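Local structure of uncharacterized protein (Klebsiella pneumoniae, 2A2L) at residues Q8-I12 / V39-G43; I12-Q18 / T46-Q50; V33-F37 / I49-A55; I62-A67 / A119-S123. The protein is of unknown function but belongs to the HbpS-like family, named for a haem-degrading protein, and forms an assembly of eight chains. One frame throughout, in Å; residues are numbered along the deposited sequence.

Interaction 1 (Q8-I12 / V39-G43)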
loop_
_atom_site.group_PDB
_atom_site.type_symbol
_atom_site.label_atom_id
_atom_site.label_comp_id
_atom_site.label_asym_id
_atom_site.label_seq_id
_atom_site.Cartn_x
_atom_site.Cartn_y
_atom_site.Cartn_z
ATOM N N GLN A 8 6.657 -26.724 -22.044
ATOM C CA GLN A 8 7.934 -26.947 -21.366
ATOM C C GLN A 8 8.799 -25.697 -21.431
ATOM O O GLN A 8 9.010 -25.142 -22.508
ATOM C CB GLN A 8 8.690 -28.096 -22.021
ATOM C CG GLN A 8 8.352 -29.443 -21.453
ATOM C CD GLN A 8 8.205 -30.510 -22.530
ATOM O OE1 GLN A 8 8.599 -30.308 -23.685
ATOM N NE2 GLN A 8 7.640 -31.657 -22.155
ATOM N N VAL A 9 9.283 -25.252 -20.274
ATOM C CA VAL A 9 10.134 -24.059 -20.181
ATOM C C VAL A 9 11.306 -24.269 -19.235
ATOM O O VAL A 9 11.228 -25.040 -18.268
ATOM C CB VAL A 9 9.370 -22.790 -19.730
ATOM C CG1 VAL A 9 8.550 -22.237 -20.866
ATOM C CG2 VAL A 9 8.504 -23.066 -18.501
ATOM N N GLN A 10 12.384 -23.563 -19.538
ATOM C CA GLN A 10 13.579 -23.552 -18.727
ATOM C C GLN A 10 13.615 -22.375 -17.741
ATOM O O GLN A 10 13.317 -21.243 -18.097
ATOM C CB GLN A 10 14.793 -23.522 -19.640
ATOM C CG GLN A 10 15.963 -24.294 -19.093
ATOM C CD GLN A 10 15.988 -25.744 -19.527
ATOM O OE1 GLN A 10 16.730 -26.558 -18.960
ATOM N NE2 GLN A 10 15.179 -26.079 -20.536
ATOM N N THR A 11 13.965 -22.685 -16.496
ATOM C CA THR A 11 14.183 -21.700 -15.454
ATOM C C THR A 11 15.665 -21.709 -15.018
ATOM O O THR A 11 16.307 -22.758 -14.990
ATOM C CB THR A 11 13.188 -21.918 -14.258
ATOM O OG1 THR A 11 13.180 -20.768 -13.387
ATOM C CG2 THR A 11 13.507 -23.183 -13.457
ATOM N N ILE A 12 16.216 -20.543 -14.709
ATOM C CA ILE A 12 17.548 -20.484 -14.096
ATOM C C ILE A 12 17.489 -20.991 -12.638
ATOM O O ILE A 12 16.416 -21.012 -12.014
ATOM C CB ILE A 12 18.226 -19.059 -14.243
ATOM C CG1 ILE A 12 19.734 -19.114 -13.938
ATOM C CG2 ILE A 12 17.519 -17.996 -13.410
ATOM C CD1 ILE A 12 20.569 -17.933 -14.478
ATOM N N VAL A 39 18.932 -11.914 -8.788
ATOM C CA VAL A 39 18.539 -12.833 -9.855
ATOM C C VAL A 39 17.155 -13.344 -9.555
ATOM O O VAL A 39 16.882 -13.796 -8.450
ATOM C CB VAL A 39 19.455 -14.107 -9.984
ATOM C CG1 VAL A 39 19.017 -14.960 -11.210
ATOM C CG2 VAL A 39 20.918 -13.745 -10.117
ATOM N N VAL A 40 16.284 -13.289 -10.554
ATOM C CA VAL A 40 14.958 -13.891 -10.448
ATOM C C VAL A 40 14.899 -15.122 -11.339
ATOM O O VAL A 40 15.569 -15.181 -12.380
ATOM C CB VAL A 40 13.839 -12.882 -10.815
ATOM C CG1 VAL A 40 13.776 -11.752 -9.755
ATOM C CG2 VAL A 40 14.056 -12.290 -12.227
ATOM N N ASP A 41 14.114 -16.114 -10.928
ATOM C CA ASP A 41 13.847 -17.244 -11.820
ATOM C C ASP A 41 12.862 -16.902 -12.961
ATOM O O ASP A 41 12.444 -15.739 -13.109
ATOM C CB ASP A 41 13.442 -18.489 -11.028
ATOM C CG ASP A 41 12.030 -18.420 -10.458
ATOM O OD1 ASP A 41 11.192 -17.644 -10.968
ATOM O OD2 ASP A 41 11.741 -19.205 -9.523
ATOM N N ARG A 42 12.503 -17.919 -13.746
ATOM C CA ARG A 42 11.728 -17.775 -15.001
ATOM C C ARG A 42 10.318 -17.150 -14.856
ATOM O O ARG A 42 9.777 -16.540 -15.797
ATOM C CB ARG A 42 11.630 -19.155 -15.651
ATOM C CG ARG A 42 10.820 -19.266 -16.921
ATOM C CD ARG A 42 9.387 -19.703 -16.655
ATOM N NE ARG A 42 8.493 -19.113 -17.644
ATOM C CZ ARG A 42 8.847 -18.869 -18.897
ATOM N NH1 ARG A 42 10.059 -19.178 -19.322
ATOM N NH2 ARG A 42 7.982 -18.315 -19.736
ATOM N N GLY A 43 9.722 -17.329 -13.684
ATOM C CA GLY A 43 8.459 -16.660 -13.366
ATOM C C GLY A 43 8.611 -15.267 -12.774
ATOM O O GLY A 43 7.630 -14.635 -12.423
HETATM O O HOH W 1 11.272 -21.561 -11.150
#
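Val-9 lies over one face of the Arg-42 guanidinium, its CG1 3.7 Å above the plane and offset toward the rim, while the carbonyl oxygen of Gln-10 sits at the edge, near that plane. A branched valine suits the place because its two methyls spread an apolar patch against the flat group and the arginine stem. Arg-42 arrives there with CG anti to its backbone N (chi1 177°), which carries CG past Gln-10 O at 3.4 Å before the chain bends. The other flat group, the Asp-41 carboxylate, takes Gly-43 N on OD1 at 3.1 Å from above its plane, forming an Asx turn; OD2 is salt-bridged to Arg-51 of a neighbouring subunit. Thr-11 supplies the direct polar link: its OG1 accepts a hydrogen bond from Arg-42 N at 3.0 Å, nearly straight (166°), and also meets a water that bonds weakly to Asp-41 OD2. Deeper in, Ile-12 CG2 rests on Val-39 CG1 at 4.0 Å. Segment 8-12 runs roughly antiparallel to 39-41 (152°), yet its backbone pairs with Ile-117 of strand 116-123, at Ile-12, and with a strand of a second subunit along residues 8-11; Val-40, pointing away, packs against helix 59-72.

Interaction 2 (I12-Q18 / T46-Q50)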
loop_
_atom_site.group_PDB
_atom_site.type_symbol
_atom_site.label_atom_id
_atom_site.label_comp_id
_atom_site.label_asym_id
_atom_site.label_seq_id
_atom_site.Cartn_x
_atom_site.Cartn_y
_atom_site.Cartn_z
ATOM N N ILE A 12 16.216 -20.543 -14.709
ATOM C CA ILE A 12 17.548 -20.484 -14.096
ATOM C C ILE A 12 17.489 -20.991 -12.638
ATOM O O ILE A 12 16.416 -21.012 -12.014
ATOM C CB ILE A 12 18.226 -19.059 -14.243
ATOM C CG1 ILE A 12 19.734 -19.114 -13.938
ATOM C CG2 ILE A 12 17.519 -17.996 -13.410
ATOM C CD1 ILE A 12 20.569 -17.933 -14.478
ATOM N N THR A 13 18.639 -21.416 -12.124
ATOM C CA THR A 13 18.740 -22.073 -10.837
ATOM C C THR A 13 19.483 -21.198 -9.824
ATOM O O THR A 13 20.134 -20.213 -10.181
ATOM C CB THR A 13 19.505 -23.418 -10.958
ATOM O OG1 THR A 13 20.802 -23.181 -11.530
ATOM C CG2 THR A 13 18.713 -24.427 -11.817
ATOM N N LEU A 14 19.381 -21.575 -8.561
ATOM C CA LEU A 14 20.194 -20.996 -7.527
ATOM C C LEU A 14 21.689 -21.254 -7.786
ATOM O O LEU A 14 22.515 -20.352 -7.665
ATOM C CB LEU A 14 19.763 -21.559 -6.172
ATOM C CG LEU A 14 20.586 -21.165 -4.952
ATOM C CD1 LEU A 14 20.696 -19.653 -4.855
ATOM C CD2 LEU A 14 19.938 -21.745 -3.709
ATOM N N ALA A 15 22.029 -22.481 -8.146
ATOM C CA ALA A 15 23.403 -22.812 -8.498
ATOM C C ALA A 15 24.035 -21.726 -9.364
ATOM O O ALA A 15 25.020 -21.107 -8.961
ATOM C CB ALA A 15 23.440 -24.153 -9.214
ATOM N N ALA A 16 23.439 -21.499 -10.536
ATOM C CA ALA A 16 23.867 -20.490 -11.515
ATOM C C ALA A 16 23.831 -19.055 -10.981
ATOM O O ALA A 16 24.768 -18.288 -11.196
ATOM C CB ALA A 16 23.006 -20.593 -12.757
ATOM N N ALA A 17 22.745 -18.708 -10.289
ATOM C CA ALA A 17 22.626 -17.445 -9.550
ATOM C C ALA A 17 23.814 -17.221 -8.641
ATOM O O ALA A 17 24.399 -16.138 -8.632
ATOM C CB ALA A 17 21.332 -17.409 -8.742
ATOM N N GLN A 18 24.167 -18.246 -7.874
ATOM C CA GLN A 18 25.230 -18.137 -6.885
ATOM C C GLN A 18 26.579 -17.835 -7.519
ATOM O O GLN A 18 27.359 -17.053 -6.986
ATOM C CB GLN A 18 25.325 -19.419 -6.086
ATOM C CG GLN A 18 24.481 -19.414 -4.859
ATOM C CD GLN A 18 24.317 -20.804 -4.313
ATOM O OE1 GLN A 18 24.557 -21.788 -5.009
ATOM N NE2 GLN A 18 23.899 -20.902 -3.062
ATOM N N THR A 46 12.102 -14.258 -6.952
ATOM C CA THR A 46 13.360 -13.991 -6.336
ATOM C C THR A 46 14.078 -15.307 -6.087
ATOM O O THR A 46 13.547 -16.182 -5.411
ATOM C CB THR A 46 13.142 -13.268 -5.008
ATOM O OG1 THR A 46 12.162 -12.249 -5.185
ATOM C CG2 THR A 46 14.413 -12.648 -4.509
ATOM N N LEU A 47 15.262 -15.458 -6.672
ATOM C CA LEU A 47 16.161 -16.549 -6.300
ATOM C C LEU A 47 17.175 -15.986 -5.331
ATOM O O LEU A 47 17.317 -16.487 -4.231
ATOM C CB LEU A 47 16.891 -17.111 -7.530
ATOM C CG LEU A 47 16.135 -17.991 -8.516
ATOM C CD1 LEU A 47 17.006 -18.295 -9.747
ATOM C CD2 LEU A 47 15.700 -19.271 -7.842
ATOM N N LEU A 48 17.873 -14.931 -5.741
ATOM C CA LEU A 48 18.950 -14.361 -4.942
ATOM C C LEU A 48 18.860 -12.836 -4.883
ATOM O O LEU A 48 18.562 -12.192 -5.890
ATOM C CB LEU A 48 20.298 -14.764 -5.519
ATOM C CG LEU A 48 21.524 -14.538 -4.635
ATOM C CD1 LEU A 48 22.403 -15.766 -4.726
ATOM C CD2 LEU A 48 22.294 -13.314 -5.099
ATOM N N ILE A 49 19.129 -12.280 -3.698
ATOM C CA ILE A 49 19.525 -10.869 -3.537
ATOM C C ILE A 49 20.762 -10.756 -2.657
ATOM O O ILE A 49 20.759 -11.259 -1.550
ATOM C CB ILE A 49 18.420 -10.047 -2.867
ATOM C CG1 ILE A 49 17.185 -9.992 -3.747
ATOM C CG2 ILE A 49 18.924 -8.647 -2.475
ATOM C CD1 ILE A 49 15.960 -9.381 -3.038
ATOM N N GLN A 50 21.798 -10.076 -3.137
ATOM C CA GLN A 50 23.057 -9.968 -2.413
ATOM C C GLN A 50 23.644 -8.559 -2.393
ATOM O O GLN A 50 23.968 -7.999 -3.445
ATOM C CB GLN A 50 24.077 -10.911 -3.030
ATOM C CG GLN A 50 25.416 -10.844 -2.378
ATOM C CD GLN A 50 26.343 -11.903 -2.871
ATOM O OE1 GLN A 50 26.202 -13.067 -2.501
ATOM N NE2 GLN A 50 27.302 -11.518 -3.719
#
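Leu-47 and Leu-48 both reach the start of helix 14-30 because they form a classic beta bulge opposite Val-39, which turns two successive side chains of strand 46-51 to the same side. The tight part belongs to Leu-47. Its CG stands anti to the carbonyl carbon (chi1 -74°), and CD1 lands where the chain passes from strand into helix, 3.7 Å from Ile-12 CG2 and against the carbonyl oxygens of Ile-12 and Thr-13. Both oxygens come at the methyl from one side; being apolar it makes no hydrogen bond with either, and Thr-13 O still accepts from Ala-17 N.

Farther along, the packing is more open. Leu-48 CD1 meets Leu-14 CD1 at 4.2 Å, and Leu-48 CB faces Ala-17 CB at 4.3 Å; alanine there keeps the helix near the strand, their short axes 8.2 Å apart and only 21° from parallel. Gln-18 merely brushes Leu-48 with its aliphatic CG, since its amide nitrogen is turned to Glu-25 and Gln-50 of a neighbouring subunit. That subunit borders this looser side, where Gln-18 stays partly exposed, and its strand pairs antiparallel with residues 48-50, so the sheet runs on across the interface. At the helix start Thr-13, whose OG1 is also bonded to Asn-4 O of another subunit, serves as N-cap: Ala-16 N points at Thr-13 OG1 along a nearly straight line of 173°.

Interaction 3 (V33-F37 / I49-A55); sequences VAVVF and IQRMDEA
Phe-37 and Gln-50 form an antiparallel hydrogen-bonded pair, Phe-37 N giving to Gln-50 O at 2.9 Å and Gln-50 N to Phe-37 O at 2.8 Å. One step on, Val-36 and Arg-51 make a non-hydrogen-bonded pair: Val-36 CG2 lies on the Arg-51 stem, 3.6 Å from CG, and its CG1 touches Ile-49. The extended arginine stem thus serves as apolar surface, while its guanidinium travels on to Asp-41 of a neighbouring subunit.

Past this pair, Met-52 N bonds Val-35 O at 3.2 Å from above the carbonyl plane. The flexible thioether then curls back over the residues leading into strand 36-41, where SD takes a weak hydrogen bond from Val-35 N at 3.3 Å and CE lies beside Val-35 CG2 at 3.6 Å, the two side chains pointing the same way. A water donates to both Val-35 O and Gln-50 O. Small Ala-34 fits against the turn, its CB 3.6 Å from Glu-54 CB, and Ala-55 CB lies against Ala-34 O.

Further out, helix 59-72 covers the Val-36 face, and helices 14-30 and 127-143 border Phe-37. The whole is the open end of a beta hairpin, strands 36-41 and 46-51, followed by a type I turn from Met-52 to Ala-55.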
loop_
_atom_site.group_PDB
_atom_site.type_symbol
_atom_site.label_atom_id
_atom_site.label_comp_id
_atom_site.label_asym_id
_atom_site.label_seq_id
_atom_site.Cartn_x
_atom_site.Cartn_y
_atom_site.Cartn_z
ATOM N N VAL A 33 33.655 -0.413 -6.805
ATOM C CA VAL A 33 32.266 -0.077 -6.550
ATOM C C VAL A 33 31.566 -1.168 -5.716
ATOM O O VAL A 33 31.874 -2.342 -5.834
ATOM C CB VAL A 33 31.512 0.333 -7.886
ATOM C CG1 VAL A 33 31.150 -0.875 -8.751
ATOM C CG2 VAL A 33 30.260 1.179 -7.589
ATOM N N ALA A 34 30.628 -0.767 -4.867
ATOM C CA ALA A 34 29.817 -1.701 -4.091
ATOM C C ALA A 34 28.377 -1.734 -4.593
ATOM O O ALA A 34 27.678 -0.719 -4.584
ATOM C CB ALA A 34 29.844 -1.324 -2.643
ATOM N N VAL A 35 27.930 -2.912 -5.021
ATOM C CA VAL A 35 26.591 -3.043 -5.587
ATOM C C VAL A 35 25.697 -4.063 -4.888
ATOM O O VAL A 35 26.188 -4.980 -4.242
ATOM C CB VAL A 35 26.633 -3.314 -7.100
ATOM C CG1 VAL A 35 27.380 -2.196 -7.831
ATOM C CG2 VAL A 35 27.226 -4.663 -7.394
ATOM N N VAL A 36 24.378 -3.905 -5.041
ATOM C CA VAL A 36 23.443 -5.040 -4.929
ATOM C C VAL A 36 23.301 -5.867 -6.228
ATOM O O VAL A 36 23.219 -5.306 -7.312
ATOM C CB VAL A 36 22.088 -4.579 -4.401
ATOM C CG1 VAL A 36 21.236 -5.762 -3.881
ATOM C CG2 VAL A 36 22.312 -3.558 -3.296
ATOM N N PHE A 37 23.269 -7.200 -6.102
ATOM C CA PHE A 37 23.004 -8.107 -7.229
ATOM C C PHE A 37 21.766 -8.922 -6.938
ATOM O O PHE A 37 21.594 -9.446 -5.826
ATOM C CB PHE A 37 24.172 -9.071 -7.456
ATOM C CG PHE A 37 23.992 -10.014 -8.644
ATOM C CD1 PHE A 37 23.818 -9.506 -9.948
ATOM C CD2 PHE A 37 24.040 -11.406 -8.462
ATOM C CE1 PHE A 37 23.665 -10.362 -11.062
ATOM C CE2 PHE A 37 23.900 -12.297 -9.565
ATOM C CZ PHE A 37 23.716 -11.774 -10.872
ATOM N N ILE A 49 19.129 -12.280 -3.698
ATOM C CA ILE A 49 19.525 -10.869 -3.537
ATOM C C ILE A 49 20.762 -10.756 -2.657
ATOM O O ILE A 49 20.759 -11.259 -1.550
ATOM C CB ILE A 49 18.420 -10.047 -2.867
ATOM C CG1 ILE A 49 17.185 -9.992 -3.747
ATOM C CG2 ILE A 49 18.924 -8.647 -2.475
ATOM C CD1 ILE A 49 15.960 -9.381 -3.038
ATOM N N GLN A 50 21.798 -10.076 -3.137
ATOM C CA GLN A 50 23.057 -9.968 -2.413
ATOM C C GLN A 50 23.644 -8.559 -2.393
ATOM O O GLN A 50 23.968 -7.999 -3.445
ATOM C CB GLN A 50 24.077 -10.911 -3.030
ATOM C CG GLN A 50 25.416 -10.844 -2.378
ATOM C CD GLN A 50 26.343 -11.903 -2.871
ATOM O OE1 GLN A 50 26.202 -13.067 -2.501
ATOM N NE2 GLN A 50 27.302 -11.518 -3.719
ATOM N N ARG A 51 23.784 -8.005 -1.190
ATOM C CA ARG A 51 24.210 -6.620 -1.016
ATOM C C ARG A 51 25.619 -6.492 -0.414
ATOM O O ARG A 51 25.875 -6.910 0.715
ATOM C CB ARG A 51 23.191 -5.794 -0.220
ATOM C CG ARG A 51 23.649 -4.345 -0.021
ATOM C CD ARG A 51 22.605 -3.439 0.624
ATOM N NE ARG A 51 22.609 -3.527 2.092
ATOM C CZ ARG A 51 23.494 -2.935 2.893
ATOM N NH1 ARG A 51 24.481 -2.195 2.395
ATOM N NH2 ARG A 51 23.392 -3.078 4.209
ATOM N N MET A 52 26.527 -5.927 -1.198
ATOM C CA MET A 52 27.808 -5.504 -0.676
ATOM C C MET A 52 27.667 -4.480 0.457
ATOM O O MET A 52 26.759 -3.630 0.458
ATOM C CB MET A 52 28.698 -4.967 -1.798
ATOM C CG MET A 52 29.259 -6.070 -2.691
ATOM S SD MET A 52 29.913 -5.490 -4.238
ATOM C CE MET A 52 29.309 -6.681 -5.344
ATOM N N ASP A 53 28.572 -4.572 1.426
ATOM C CA ASP A 53 28.366 -3.949 2.718
ATOM C C ASP A 53 28.440 -2.423 2.642
ATOM O O ASP A 53 27.915 -1.739 3.520
ATOM C CB ASP A 53 29.403 -4.482 3.696
ATOM C CG ASP A 53 29.298 -5.993 3.894
ATOM O OD1 ASP A 53 28.321 -6.429 4.538
ATOM O OD2 ASP A 53 30.188 -6.730 3.409
ATOM N N GLU A 54 29.100 -1.922 1.597
ATOM C CA GLU A 54 29.261 -0.494 1.314
ATOM C C GLU A 54 28.224 0.025 0.298
ATOM O O GLU A 54 28.224 1.218 -0.015
ATOM C CB GLU A 54 30.647 -0.241 0.685
ATOM C CG GLU A 54 31.886 -0.433 1.592
ATOM C CD GLU A 54 31.749 0.253 2.932
ATOM O OE1 GLU A 54 31.751 1.505 2.960
ATOM O OE2 GLU A 54 31.639 -0.462 3.955
ATOM N N ALA A 55 27.373 -0.861 -0.235
ATOM C CA ALA A 55 26.341 -0.459 -1.200
ATOM C C ALA A 55 25.152 0.298 -0.569
ATOM O O ALA A 55 24.894 0.188 0.643
ATOM C CB ALA A 55 25.860 -1.660 -1.995
HETATM O O HOH W 2 26.373 -8.061 -5.071
#

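Interaction 4 (I62-A67 / A119-S123); sequences ISLNKA and AVGVS
Gly-121 and Ala-67 mark the close crossing of helix 59-72 over strand 116-123, a helix-on-sheet contact whose short axes approach to 5.8 Å at 150°. With no side chain on Gly-121, the helix backbone can settle directly on the strand: Gly-121 CA makes a CH...O contact with Ser-63 O at 3.4 Å, and Ala-67 CA makes another with Val-120 O. Alanine is small enough for both sides of this interface, and Ala-119 CB in turn lies against Ala-67 O.

Strand 116-123 is an inner strand of the antiparallel sheet, between 36-41 and 107-111. Val-120 and Val-122 point away from helix 59-72 toward helix 127-143, so the sheet is sandwiched between helices, an arrangement consistent with the GAF clan.

Polar groups flank the crossing. Ser-63 OG stands 3.1 Å from Gly-121 O and is also hydrogen-bonded to Ser-38 OG. Toward the Ser-123 end, Lys-66 leaves the helix with CG anti to the carbonyl carbon (chi1 -73°) and then runs extended along the strand, its methylenes passing Val-122 O before NZ meets that oxygen at 2.9 Å in the carbonyl plane. The long chain lets a buried ammonium collect further partners: a salt bridge to Asp-130, a bond to Gly-105 O, and a water that lies 2.9 Å from Ser-123 OG. Ile-62 closes over the same serine, its CG2 3.2 Å from Ser-123 OG and its branched body covering the hydroxyl from the helix side.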
loop_
_atom_site.group_PDB
_atom_site.type_symbol
_atom_site.label_atom_id
_atom_site.label_comp_id
_atom_site.label_asym_id
_atom_site.label_seq_id
_atom_site.Cartn_x
_atom_site.Cartn_y
_atom_site.Cartn_z
ATOM N N ILE A 62 15.524 -1.587 -5.937
ATOM C CA ILE A 62 15.964 -1.277 -7.300
ATOM C C ILE A 62 16.559 -2.493 -8.003
ATOM O O ILE A 62 16.130 -2.844 -9.094
ATOM C CB ILE A 62 17.018 -0.139 -7.352
ATOM C CG1 ILE A 62 16.444 1.154 -6.795
ATOM C CG2 ILE A 62 17.487 0.069 -8.798
ATOM C CD1 ILE A 62 17.513 2.166 -6.415
ATOM N N SER A 63 17.546 -3.125 -7.379
ATOM C CA SER A 63 18.247 -4.249 -8.008
ATOM C C SER A 63 17.335 -5.429 -8.303
ATOM O O SER A 63 17.359 -5.971 -9.416
ATOM C CB SER A 63 19.442 -4.697 -7.166
ATOM O OG SER A 63 19.723 -6.067 -7.402
ATOM N N LEU A 64 16.527 -5.820 -7.313
ATOM C CA LEU A 64 15.441 -6.809 -7.528
ATOM C C LEU A 64 14.508 -6.425 -8.669
ATOM O O LEU A 64 14.269 -7.199 -9.587
ATOM C CB LEU A 64 14.641 -7.058 -6.240
ATOM C CG LEU A 64 13.583 -8.169 -6.274
ATOM C CD1 LEU A 64 14.230 -9.521 -6.541
ATOM C CD2 LEU A 64 12.694 -8.207 -5.006
ATOM N N ASN A 65 13.990 -5.216 -8.649
ATOM C CA ASN A 65 13.016 -4.860 -9.681
ATOM C C ASN A 65 13.560 -4.707 -11.080
ATOM O O ASN A 65 12.829 -4.893 -12.041
ATOM C CB ASN A 65 12.215 -3.646 -9.270
ATOM C CG ASN A 65 11.455 -3.893 -8.022
ATOM O OD1 ASN A 65 10.886 -4.985 -7.823
ATOM N ND2 ASN A 65 11.448 -2.906 -7.150
ATOM N N LYS A 66 14.840 -4.374 -11.183
ATOM C CA LYS A 66 15.529 -4.427 -12.464
ATOM C C LYS A 66 15.518 -5.838 -12.986
ATOM O O LYS A 66 15.324 -6.029 -14.164
ATOM C CB LYS A 66 16.969 -3.915 -12.361
ATOM C CG LYS A 66 17.078 -2.406 -12.205
ATOM C CD LYS A 66 18.507 -1.984 -11.904
ATOM C CE LYS A 66 18.756 -0.507 -12.193
ATOM N NZ LYS A 66 20.175 -0.173 -11.857
ATOM N N ALA A 67 15.700 -6.829 -12.113
ATOM C CA ALA A 67 15.700 -8.221 -12.570
ATOM C C ALA A 67 14.283 -8.590 -13.005
ATOM O O ALA A 67 14.065 -9.111 -14.106
ATOM C CB ALA A 67 16.217 -9.180 -11.478
ATOM N N ALA A 119 16.158 -13.453 -15.046
ATOM C CA ALA A 119 16.874 -12.206 -15.279
ATOM C C ALA A 119 17.755 -11.806 -14.110
ATOM O O ALA A 119 17.610 -12.326 -13.001
ATOM C CB ALA A 119 15.906 -11.104 -15.563
ATOM N N VAL A 120 18.667 -10.872 -14.373
ATOM C CA VAL A 120 19.551 -10.327 -13.352
ATOM C C VAL A 120 19.322 -8.824 -13.224
ATOM O O VAL A 120 18.732 -8.200 -14.098
ATOM C CB VAL A 120 21.075 -10.638 -13.649
ATOM C CG1 VAL A 120 21.318 -12.143 -13.856
ATOM C CG2 VAL A 120 21.583 -9.850 -14.878
ATOM N N GLY A 121 19.786 -8.266 -12.116
ATOM C CA GLY A 121 19.658 -6.845 -11.815
ATOM C C GLY A 121 20.823 -6.406 -10.933
ATOM O O GLY A 121 21.167 -7.086 -9.967
ATOM N N VAL A 122 21.454 -5.287 -11.289
ATOM C CA VAL A 122 22.556 -4.706 -10.499
ATOM C C VAL A 122 22.214 -3.248 -10.191
ATOM O O VAL A 122 21.678 -2.534 -11.038
ATOM C CB VAL A 122 23.914 -4.788 -11.266
ATOM C CG1 VAL A 122 25.019 -4.008 -10.552
ATOM C CG2 VAL A 122 24.360 -6.223 -11.404
ATOM N N SER A 123 22.495 -2.808 -8.977
ATOM C CA SER A 123 22.236 -1.423 -8.619
ATOM C C SER A 123 23.282 -0.949 -7.641
ATOM O O SER A 123 23.807 -1.747 -6.876
ATOM C CB SER A 123 20.840 -1.265 -8.026
ATOM O OG SER A 123 20.550 0.093 -7.765
HETATM O O HOH W 3 20.470 2.100 -9.849
#

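How the interactions relate
The centre of interaction 4 is about 4 Å from the chain centre; the others are 11 to 14 Å out, yet 2 and 3 are buried, with neighbouring subunits against them, and only 1 is partly buried. Interactions 1 and 3 use opposite ends of strand 36-41; interactions 2 and 3 share Ile-49 and Gln-50 of strand 46-51, and Ile-12 joins interactions 1 and 2. The chemistry follows the place: interaction 3 is a backbone ladder, interaction 2 almost purely apolar helix-to-strand packing, interaction 1 a mix of arginine, threonine and water, and interaction 4 close backbone packing beside a buried lysine. Strand 36-41 ties the set together, bonding to Ala-119 at Val-40 and to Ser-123 at Val-36.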